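Local atomic coordinates of penicillin binding protein 2X (Streptococcus thermophilus, PDB entry 5U47), a protein that probably cross-links peptides of adjacent glycan strands in septal peptidoglycan as a divisome transpeptidase, which beta-lactams inactivate by acylating an essential active-site serine. Residues E231-T236 with F558-N563; S427-M432 with V461-A466; N500-K505 with A532-E537; N528-M533 with M543-Q548. The protein carries 1 engineered substitution. One frame throughout, in Å; residues are numbered along the deposited sequence.

Overall arrangement
The transpeptidase domain illustrates how one antiparallel sheet organises helices from distant parts of a chain. Contacts 3 and 4 (centres 13 Å apart) lie in that sheet and share strand 526-534, which pairs with 503-510 in contact 3 and with 541-548 in contact 4. Contact 1 joins helices 224-241 and 558-572 over the sheet, its centre about 11 Å from that of contact 4, and closes a loop of chain containing the other three. Contact 2 precedes contacts 3 and 4 along the chain, its centre about 29 Å from that of contact 1, and touches the sheet where Ser-427 meets Met-533. Strand 503-510 carries Lys-505 of the probable active site on the face away from contact 1.

Contact 1 of 4, residues E231-T236 with F558-N563; sequences ETQMDT and FATVVN
In the transpeptidase fold, helices from the two ends of the domain pair on one face of the central sheet, and here Gln-233, Met-234 and Thr-236 of helix 224-241 meet Thr-560 and Val-561 of helix 558-572. The short segments run almost exactly antiparallel, at 173°, with their axes approaching to 8.5 Å. One polar bond spans the groove: Gln-233 NE2 donates to Thr-560 O over 2.9 Å. The bond is straight (166° at the hydrogen), and it lies in the amide plane of the glutamine as well as in the carbonyl plane of its acceptor. A bend at chi2 (-54°) curls the glutamine chain round Thr-560 O, so that CB also comes within 3.7 Å of it. The remaining contacts are apolar. Thr-236 CG2 touches Thr-560 CG2 at 3.7 Å, while Met-234 lies alongside Val-561, pointing the same way, with SD 4.0 Å from CG2. The hydroxyl of Thr-560 bonds instead to Gln-240, one turn beyond Thr-236 on helix 224-241. On the sheet side, Val-561 rests on Met-543 and Val-545 of strand 541-548, and salt bridges from Glu-231 and Asp-235 to Arg-264 tie helix 224-241 to strand 258-264.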
# COMPACT_ATOMS: atom_id res chain seq x y z
N GLU A 231 -4.32 13.49 -7.18
CA GLU A 231 -5.73 13.17 -7.48
C GLU A 231 -6.27 14.09 -8.58
O GLU A 231 -6.92 13.64 -9.52
CB GLU A 231 -6.63 13.27 -6.22
CG GLU A 231 -6.29 12.31 -5.07
CD GLU A 231 -6.73 10.84 -5.25
OE1 GLU A 231 -7.69 10.59 -6.00
OE2 GLU A 231 -6.13 9.93 -4.60
N THR A 232 -6.00 15.37 -8.46
CA THR A 232 -6.42 16.35 -9.45
C THR A 232 -5.81 16.05 -10.82
O THR A 232 -6.52 16.02 -11.82
CB THR A 232 -6.01 17.76 -9.03
OG1 THR A 232 -6.53 18.04 -7.73
CG2 THR A 232 -6.48 18.80 -10.03
N GLN A 233 -4.50 15.80 -10.87
CA GLN A 233 -3.85 15.51 -12.15
C GLN A 233 -4.27 14.18 -12.74
O GLN A 233 -4.33 14.06 -13.95
CB GLN A 233 -2.33 15.60 -12.07
CG GLN A 233 -1.87 16.97 -11.65
CD GLN A 233 -2.43 18.04 -12.54
OE1 GLN A 233 -3.10 18.92 -12.06
NE2 GLN A 233 -2.23 17.93 -13.88
N MET A 234 -4.57 13.20 -11.88
CA MET A 234 -5.02 11.91 -12.35
C MET A 234 -6.41 12.03 -12.97
O MET A 234 -6.70 11.36 -13.95
CB MET A 234 -5.04 10.89 -11.22
CG MET A 234 -5.04 9.48 -11.72
SD MET A 234 -3.47 9.08 -12.55
CE MET A 234 -3.80 7.34 -12.68
N ASP A 235 -7.28 12.87 -12.40
CA ASP A 235 -8.61 13.09 -12.99
C ASP A 235 -8.46 13.66 -14.39
O ASP A 235 -9.17 13.23 -15.30
CB ASP A 235 -9.47 14.06 -12.18
CG ASP A 235 -9.96 13.47 -10.88
OD1 ASP A 235 -9.94 12.23 -10.68
OD2 ASP A 235 -10.37 14.28 -10.04
N THR A 236 -7.55 14.61 -14.56
CA THR A 236 -7.34 15.20 -15.89
C THR A 236 -6.81 14.15 -16.87
O THR A 236 -7.20 14.13 -18.06
CB THR A 236 -6.37 16.38 -15.84
OG1 THR A 236 -6.84 17.31 -14.87
CG2 THR A 236 -6.27 17.09 -17.23
N PHE A 558 1.28 11.60 -20.81
CA PHE A 558 1.99 11.37 -19.55
C PHE A 558 2.43 12.67 -18.90
O PHE A 558 2.58 12.73 -17.68
CB PHE A 558 3.19 10.45 -19.72
CG PHE A 558 2.85 9.00 -19.90
CD1 PHE A 558 1.99 8.36 -19.02
CD2 PHE A 558 3.45 8.26 -20.91
CE1 PHE A 558 1.69 7.01 -19.18
CE2 PHE A 558 3.17 6.90 -21.06
CZ PHE A 558 2.29 6.28 -20.20
N ALA A 559 2.63 13.72 -19.70
CA ALA A 559 3.05 15.02 -19.17
C ALA A 559 1.98 15.60 -18.25
O ALA A 559 2.29 16.38 -17.37
CB ALA A 559 3.35 15.98 -20.29
N THR A 560 0.72 15.24 -18.49
CA THR A 560 -0.39 15.70 -17.69
C THR A 560 -0.26 15.27 -16.22
O THR A 560 -0.61 16.02 -15.31
CB THR A 560 -1.72 15.15 -18.26
OG1 THR A 560 -1.86 15.59 -19.62
CG2 THR A 560 -2.92 15.62 -17.45
N VAL A 561 0.28 14.08 -15.99
CA VAL A 561 0.34 13.54 -14.64
C VAL A 561 1.77 13.51 -14.06
O VAL A 561 1.97 13.92 -12.93
CB VAL A 561 -0.40 12.16 -14.57
CG1 VAL A 561 0.24 11.13 -15.46
CG2 VAL A 561 -0.46 11.65 -13.15
N VAL A 562 2.77 13.12 -14.84
CA VAL A 562 4.12 13.03 -14.32
C VAL A 562 4.77 14.40 -14.04
O VAL A 562 5.22 14.65 -12.93
CB VAL A 562 5.04 12.20 -15.25
CG1 VAL A 562 6.45 12.09 -14.67
CG2 VAL A 562 4.45 10.82 -15.48
N ASN A 563 4.76 15.30 -15.02
CA ASN A 563 5.46 16.59 -14.89
C ASN A 563 5.06 17.42 -13.67
O ASN A 563 5.92 17.77 -12.87
CB ASN A 563 5.36 17.46 -16.19
CG ASN A 563 5.90 16.76 -17.43
OD1 ASN A 563 5.97 15.54 -17.47
ND2 ASN A 563 6.27 17.53 -18.45

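Contact 2 of 4, residues S427-M432 with V461-A466; sequences SNNGIM and VSKQAA
Gly-430 and Val-461 meet backbone to backbone where the turn after helix 416-427 lies against the start of helix 463-478. Weak CH...O contacts form the first group: Gly-430 CA approaches Val-461 O to 3.3 Å, and Lys-463 CA comes to 3.4 Å from Asn-429 O. Gly-430 occupies the third position of a type I' turn from Asn-428 to Ile-431, with phi 88°; having no side chain, it can set its CA against Val-461 O, where a CB would collide.

Packing forms the second group. Ala-466 points its methyl at the turn, CB lying 3.7 Å from Gly-430 N. The side chains of Asn-429 and Lys-463 run alongside each other, with Asn-429 CB 4.0 Å from Lys-463 CG.

Hydrogen bonds form the third group, and no clear one crosses the contact. Ile-431 N closes the turn on Asn-428 O at 2.9 Å, and Asn-428 ND2 reaches Ile-431 O. Ser-462 is the helix N-cap, its OG accepting from Ala-465 N at 3.0 Å; its own N bonds to Asn-307 OD1 of helix 297-308. Turn and helix start thus satisfy much of their polarity within themselves or with a neighbouring helix, and their junction depends chiefly on backbone fit and packing.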
# COMPACT_ATOMS: atom_id res chain seq x y z
N SER A 427 17.12 3.18 -8.80
CA SER A 427 17.19 4.52 -8.21
C SER A 427 18.12 4.65 -7.00
O SER A 427 18.49 5.77 -6.64
CB SER A 427 15.80 4.96 -7.72
OG SER A 427 15.45 4.32 -6.46
N ASN A 428 18.46 3.53 -6.38
CA ASN A 428 19.27 3.52 -5.15
C ASN A 428 20.58 2.71 -5.29
O ASN A 428 20.84 1.78 -4.51
CB ASN A 428 18.39 2.97 -4.01
CG ASN A 428 19.09 3.00 -2.66
OD1 ASN A 428 19.67 4.00 -2.28
ND2 ASN A 428 19.01 1.88 -1.92
N ASN A 429 21.40 3.06 -6.29
CA ASN A 429 22.74 2.47 -6.49
C ASN A 429 22.81 0.94 -6.52
O ASN A 429 23.79 0.33 -6.05
CB ASN A 429 23.69 3.04 -5.41
CG ASN A 429 23.80 4.56 -5.49
OD1 ASN A 429 23.50 5.27 -4.52
ND2 ASN A 429 24.15 5.06 -6.65
N GLY A 430 21.78 0.32 -7.07
CA GLY A 430 21.72 -1.13 -7.17
C GLY A 430 21.11 -1.85 -5.98
O GLY A 430 20.84 -3.04 -6.07
N ILE A 431 20.85 -1.11 -4.89
CA ILE A 431 20.37 -1.66 -3.61
C ILE A 431 18.85 -1.60 -3.53
O ILE A 431 18.28 -0.52 -3.39
CB ILE A 431 21.00 -0.87 -2.43
CG1 ILE A 431 22.53 -0.89 -2.55
CG2 ILE A 431 20.54 -1.42 -1.07
CD1 ILE A 431 23.22 0.12 -1.67
N MET A 432 18.22 -2.76 -3.57
CA MET A 432 16.78 -2.86 -3.58
C MET A 432 16.22 -2.63 -2.18
O MET A 432 16.78 -3.13 -1.18
CB MET A 432 16.36 -4.22 -4.13
CG MET A 432 14.93 -4.27 -4.61
SD MET A 432 14.64 -5.70 -5.71
CE MET A 432 14.68 -6.93 -4.44
N VAL A 461 21.93 -5.57 -9.01
CA VAL A 461 22.98 -5.08 -9.92
C VAL A 461 23.93 -4.14 -9.19
O VAL A 461 23.65 -3.69 -8.09
CB VAL A 461 22.37 -4.36 -11.16
CG1 VAL A 461 21.48 -5.30 -11.95
CG2 VAL A 461 21.59 -3.12 -10.75
N SER A 462 25.07 -3.86 -9.81
CA SER A 462 26.06 -2.98 -9.23
C SER A 462 25.61 -1.52 -9.30
O SER A 462 24.67 -1.15 -10.02
CB SER A 462 27.38 -3.11 -9.98
OG SER A 462 27.28 -2.55 -11.29
N LYS A 463 26.30 -0.69 -8.54
CA LYS A 463 26.07 0.75 -8.52
C LYS A 463 26.32 1.33 -9.93
O LYS A 463 25.55 2.17 -10.42
CB LYS A 463 27.04 1.38 -7.53
CG LYS A 463 27.12 2.90 -7.53
CD LYS A 463 28.11 3.34 -6.46
CE LYS A 463 28.42 4.82 -6.54
NZ LYS A 463 27.22 5.64 -6.35
N GLN A 464 27.39 0.86 -10.56
CA GLN A 464 27.75 1.33 -11.90
C GLN A 464 26.67 0.94 -12.93
O GLN A 464 26.29 1.75 -13.76
CB GLN A 464 29.14 0.82 -12.31
CG GLN A 464 29.61 1.34 -13.66
CD GLN A 464 30.99 0.83 -14.05
OE1 GLN A 464 31.69 0.22 -13.25
NE2 GLN A 464 31.38 1.09 -15.29
N ALA A 465 26.18 -0.30 -12.86
CA ALA A 465 25.13 -0.75 -13.78
C ALA A 465 23.84 0.08 -13.63
O ALA A 465 23.21 0.47 -14.62
CB ALA A 465 24.83 -2.22 -13.59
N ALA A 466 23.46 0.35 -12.38
CA ALA A 466 22.29 1.17 -12.10
C ALA A 466 22.46 2.58 -12.66
O ALA A 466 21.57 3.12 -13.29
CB ALA A 466 22.02 1.22 -10.61

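Contact 3 of 4, residues N500-K505 with A532-E537; sequences NDVTVK and AMVPSE. Engineered in segment 500-505: Thr-503 (natural residue Ala).
Thr-503 and Met-533 are paired on neighbouring antiparallel strands 503-510 and 526-534 of the central transpeptidase sheet, beside Lys-505, the probable lysine of the K(S/T)G-type motif of penicillin-binding proteins. Thr-503 is an engineered residue, alanine in the natural sequence. It and Met-533 form a hydrogen-bonded pair, Thr-503 N reaching Met-533 O at 3.0 Å and Met-533 N reaching Thr-503 O at 2.8 Å. Their side chains cross obliquely on the face covered by helices 416-427 and 463-478: Thr-503 CG2 lies 4.0 Å from Met-533 CB, and the extended methionine runs on toward Phe-423 and Ile-426. With OG1 beside the backbone N (chi1 -84°), the threonine presents its hydroxyl to Ser-536 and to Arg-470 O. The modelled separation from Ser-536 OG is too short to be taken at face value.

On the other face, Val-504 and Ala-532 form a non-hydrogen-bonded pair, Val-504 CG1 resting 3.9 Å from Ala-532 CB; Ala-532 also packs on Val-562 and Leu-566 of helix 558-572. Before strand 503-510 begins, Asn-500 crosses Val-534 at about a right angle, its CB 3.7 Å from Val-534 CG2. After Val-534 the chain passes a cis peptide bond into Pro-535, and Ser-536 N makes a weak hydrogen bond to Asp-501 O. Lys-505 leads away from strand 526-534, and its NZ bonds to Ser-354 OG in the likely active site. Thr-503 O, already taken by Met-533 N, is also approached by Ala-532 CA at 3.2 Å.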
# COMPACT_ATOMS: atom_id res chain seq x y z
N ASN A 500 15.83 19.81 -14.68
CA ASN A 500 16.53 18.56 -14.35
C ASN A 500 16.55 17.58 -15.51
O ASN A 500 15.65 17.59 -16.35
CB ASN A 500 15.82 17.81 -13.22
CG ASN A 500 16.02 18.44 -11.87
OD1 ASN A 500 15.09 18.99 -11.28
ND2 ASN A 500 17.23 18.36 -11.36
N ASP A 501 17.59 16.74 -15.52
CA ASP A 501 17.63 15.60 -16.42
C ASP A 501 16.69 14.59 -15.77
O ASP A 501 16.71 14.40 -14.54
CB ASP A 501 19.03 14.99 -16.50
CG ASP A 501 20.01 15.83 -17.30
OD1 ASP A 501 19.61 16.59 -18.22
OD2 ASP A 501 21.21 15.69 -17.02
N VAL A 502 15.87 13.93 -16.59
CA VAL A 502 14.90 12.99 -16.08
C VAL A 502 15.13 11.63 -16.72
O VAL A 502 15.22 11.50 -17.94
CB VAL A 502 13.46 13.44 -16.35
CG1 VAL A 502 12.49 12.60 -15.55
CG2 VAL A 502 13.26 14.92 -16.00
N THR A 503 15.22 10.63 -15.88
CA THR A 503 15.43 9.24 -16.27
C THR A 503 14.05 8.63 -16.50
O THR A 503 13.24 8.51 -15.56
CB THR A 503 16.22 8.54 -15.13
OG1 THR A 503 17.61 8.81 -15.33
CG2 THR A 503 15.99 7.03 -15.05
N VAL A 504 13.75 8.27 -17.75
CA VAL A 504 12.43 7.74 -18.05
C VAL A 504 12.45 6.50 -18.93
O VAL A 504 13.41 6.26 -19.67
CB VAL A 504 11.59 8.82 -18.75
CG1 VAL A 504 11.47 10.06 -17.86
CG2 VAL A 504 12.24 9.21 -20.08
N LYS A 505 11.38 5.72 -18.85
CA LYS A 505 11.15 4.59 -19.76
C LYS A 505 9.67 4.39 -19.87
O LYS A 505 8.96 4.27 -18.87
CB LYS A 505 11.82 3.29 -19.30
CG LYS A 505 11.66 2.14 -20.31
CD LYS A 505 12.38 2.42 -21.64
CE LYS A 505 12.13 1.33 -22.67
NZ LYS A 505 10.83 1.49 -23.37
N ALA A 532 9.54 7.19 -14.15
CA ALA A 532 10.36 8.40 -14.19
C ALA A 532 11.08 8.56 -12.86
O ALA A 532 10.52 8.26 -11.79
CB ALA A 532 9.48 9.61 -14.48
N MET A 533 12.34 9.00 -12.94
CA MET A 533 13.19 9.22 -11.79
C MET A 533 13.89 10.56 -11.95
O MET A 533 14.44 10.87 -13.00
CB MET A 533 14.24 8.10 -11.66
CG MET A 533 13.62 6.71 -11.56
SD MET A 533 14.87 5.43 -11.50
CE MET A 533 13.94 3.92 -11.69
N VAL A 534 13.84 11.36 -10.90
CA VAL A 534 14.40 12.69 -10.96
C VAL A 534 15.04 13.03 -9.62
O VAL A 534 14.55 12.57 -8.57
CB VAL A 534 13.29 13.71 -11.32
CG1 VAL A 534 12.26 13.82 -10.20
CG2 VAL A 534 13.86 15.08 -11.64
N PRO A 535 16.20 13.69 -9.61
CA PRO A 535 17.00 14.00 -10.80
C PRO A 535 17.64 12.70 -11.26
O PRO A 535 17.70 11.74 -10.50
CB PRO A 535 18.06 14.98 -10.29
CG PRO A 535 17.73 15.28 -8.88
CD PRO A 535 16.76 14.26 -8.38
N SER A 536 18.12 12.65 -12.49
CA SER A 536 18.61 11.40 -13.05
C SER A 536 19.84 10.79 -12.38
O SER A 536 19.86 9.60 -12.09
CB SER A 536 18.88 11.58 -14.55
OG SER A 536 19.42 10.39 -15.10
N GLU A 537 20.84 11.61 -12.12
CA GLU A 537 22.09 11.12 -11.60
C GLU A 537 22.06 10.70 -10.13
O GLU A 537 22.75 9.78 -9.75
CB GLU A 537 23.15 12.19 -11.85
CG GLU A 537 24.55 11.65 -11.93
CD GLU A 537 25.47 12.62 -12.64
OE1 GLU A 537 25.77 13.69 -12.05
OE2 GLU A 537 25.89 12.32 -13.78

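Contact 4 of 4, residues N528-M533 with M543-Q548; sequences NSVVAM and MYVTVQ
Val-530 and Val-545 lie side by side on the tightly packed face of the beta hairpin of strands 526-534 and 541-548, which forms the middle of the five-stranded antiparallel transpeptidase sheet, between strands 245-252 and 503-510. Val-530 CG1 is 4.0 Å from Val-545 CB, and farther along the same face Asn-528 CB meets Val-547 CG1 at 3.9 Å. Helices 558-572 and 224-241 close over this layer, Phe-558 and Val-562 resting on Val-530 and Phe-237 on Val-545 and Val-547. Six backbone hydrogen bonds join the strands, two in each of the pairs Asn-528/Val-547, Val-530/Val-545 and Ala-532/Met-543.

The other face, with Ser-529, Val-531, Tyr-544 and Thr-546, meets helix 416-427, is more polar and holds a water. Tyr-544 has its ring anti to the backbone N (chi1 180°), which leans it along its strand toward Ser-529 and Thr-546: Thr-546 CG2 sits 3.7 Å above one ring face, offset toward the rim, and Val-530 O comes to the ring edge, 3.4 Å from CD1. The water lies in the ring plane, 2.7 Å from Tyr-544 OH, and donates to Ser-529 OG over 2.6 Å. Tyr-291 also bonds to the phenol oxygen, and Thr-546 OG1 to Ser-247 of the next strand. Buried hydroxyls here are therefore met by one bound water and neighbouring hydroxyls, whereas the Val-530/Val-545 face relies mainly on hydrocarbon packing.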
# COMPACT_ATOMS: atom_id res chain seq x y z
N ASN A 528 -0.58 0.97 -21.15
CA ASN A 528 0.47 1.98 -21.35
C ASN A 528 1.02 2.44 -20.02
O ASN A 528 0.27 2.65 -19.07
CB ASN A 528 -0.11 3.16 -22.13
CG ASN A 528 -0.58 2.77 -23.53
OD1 ASN A 528 -0.22 1.72 -24.04
ND2 ASN A 528 -1.36 3.62 -24.15
N SER A 529 2.33 2.62 -19.94
CA SER A 529 2.95 2.99 -18.67
C SER A 529 4.22 3.77 -18.82
O SER A 529 4.79 3.86 -19.90
CB SER A 529 3.20 1.73 -17.83
OG SER A 529 4.15 0.85 -18.41
N VAL A 530 4.66 4.36 -17.71
CA VAL A 530 5.92 5.08 -17.69
C VAL A 530 6.51 5.07 -16.28
O VAL A 530 5.76 5.10 -15.28
CB VAL A 530 5.75 6.55 -18.18
CG1 VAL A 530 4.90 7.39 -17.24
CG2 VAL A 530 7.09 7.21 -18.38
N VAL A 531 7.83 4.97 -16.22
CA VAL A 531 8.55 5.14 -14.96
C VAL A 531 9.44 6.34 -15.17
O VAL A 531 9.99 6.51 -16.27
CB VAL A 531 9.37 3.92 -14.54
CG1 VAL A 531 10.43 3.54 -15.59
CG2 VAL A 531 10.01 4.18 -13.18
N ALA A 532 9.54 7.19 -14.15
CA ALA A 532 10.36 8.40 -14.19
C ALA A 532 11.08 8.56 -12.86
O ALA A 532 10.52 8.26 -11.79
CB ALA A 532 9.48 9.61 -14.48
N MET A 533 12.34 9.00 -12.94
CA MET A 533 13.19 9.22 -11.79
C MET A 533 13.89 10.56 -11.95
O MET A 533 14.44 10.87 -13.00
CB MET A 533 14.24 8.10 -11.66
CG MET A 533 13.62 6.71 -11.56
SD MET A 533 14.87 5.43 -11.50
CE MET A 533 13.94 3.92 -11.69
N MET A 543 8.39 7.85 -9.97
CA MET A 543 6.96 7.88 -10.24
C MET A 543 6.64 6.82 -11.29
O MET A 543 7.37 6.66 -12.27
CB MET A 543 6.51 9.25 -10.69
CG MET A 543 5.01 9.36 -10.82
SD MET A 543 4.48 11.07 -11.02
CE MET A 543 2.72 10.84 -10.87
N TYR A 544 5.55 6.09 -11.07
CA TYR A 544 5.12 5.04 -11.99
C TYR A 544 3.65 5.24 -12.30
O TYR A 544 2.83 5.33 -11.37
CB TYR A 544 5.38 3.68 -11.36
CG TYR A 544 4.98 2.45 -12.15
CD1 TYR A 544 5.40 2.27 -13.46
CD2 TYR A 544 4.32 1.40 -11.54
CE1 TYR A 544 5.09 1.12 -14.17
CE2 TYR A 544 4.00 0.25 -12.25
CZ TYR A 544 4.39 0.11 -13.56
OH TYR A 544 4.08 -1.04 -14.26
N VAL A 545 3.32 5.29 -13.59
CA VAL A 545 1.95 5.53 -14.04
C VAL A 545 1.55 4.49 -15.05
O VAL A 545 2.37 4.12 -15.90
CB VAL A 545 1.85 6.94 -14.68
CG1 VAL A 545 0.43 7.22 -15.17
CG2 VAL A 545 2.28 7.99 -13.69
N THR A 546 0.30 4.02 -14.95
CA THR A 546 -0.25 3.05 -15.89
C THR A 546 -1.68 3.45 -16.26
O THR A 546 -2.36 4.09 -15.48
CB THR A 546 -0.31 1.61 -15.31
OG1 THR A 546 -1.40 1.49 -14.38
CG2 THR A 546 1.02 1.20 -14.63
N VAL A 547 -2.09 3.08 -17.46
CA VAL A 547 -3.45 3.27 -17.95
C VAL A 547 -3.73 2.09 -18.89
O VAL A 547 -2.93 1.78 -19.79
CB VAL A 547 -3.68 4.63 -18.66
CG1 VAL A 547 -2.75 4.82 -19.84
CG2 VAL A 547 -5.13 4.77 -19.10
N GLN A 548 -4.85 1.41 -18.64
CA GLN A 548 -5.25 0.27 -19.44
C GLN A 548 -6.34 0.66 -20.43
O GLN A 548 -7.33 1.31 -20.07
CB GLN A 548 -5.72 -0.89 -18.54
CG GLN A 548 -6.07 -2.15 -19.33
CD GLN A 548 -6.39 -3.36 -18.46
OE1 GLN A 548 -6.11 -3.38 -17.28
NE2 GLN A 548 -6.98 -4.38 -19.08
O HOH W 1 4.75 -1.13 -16.85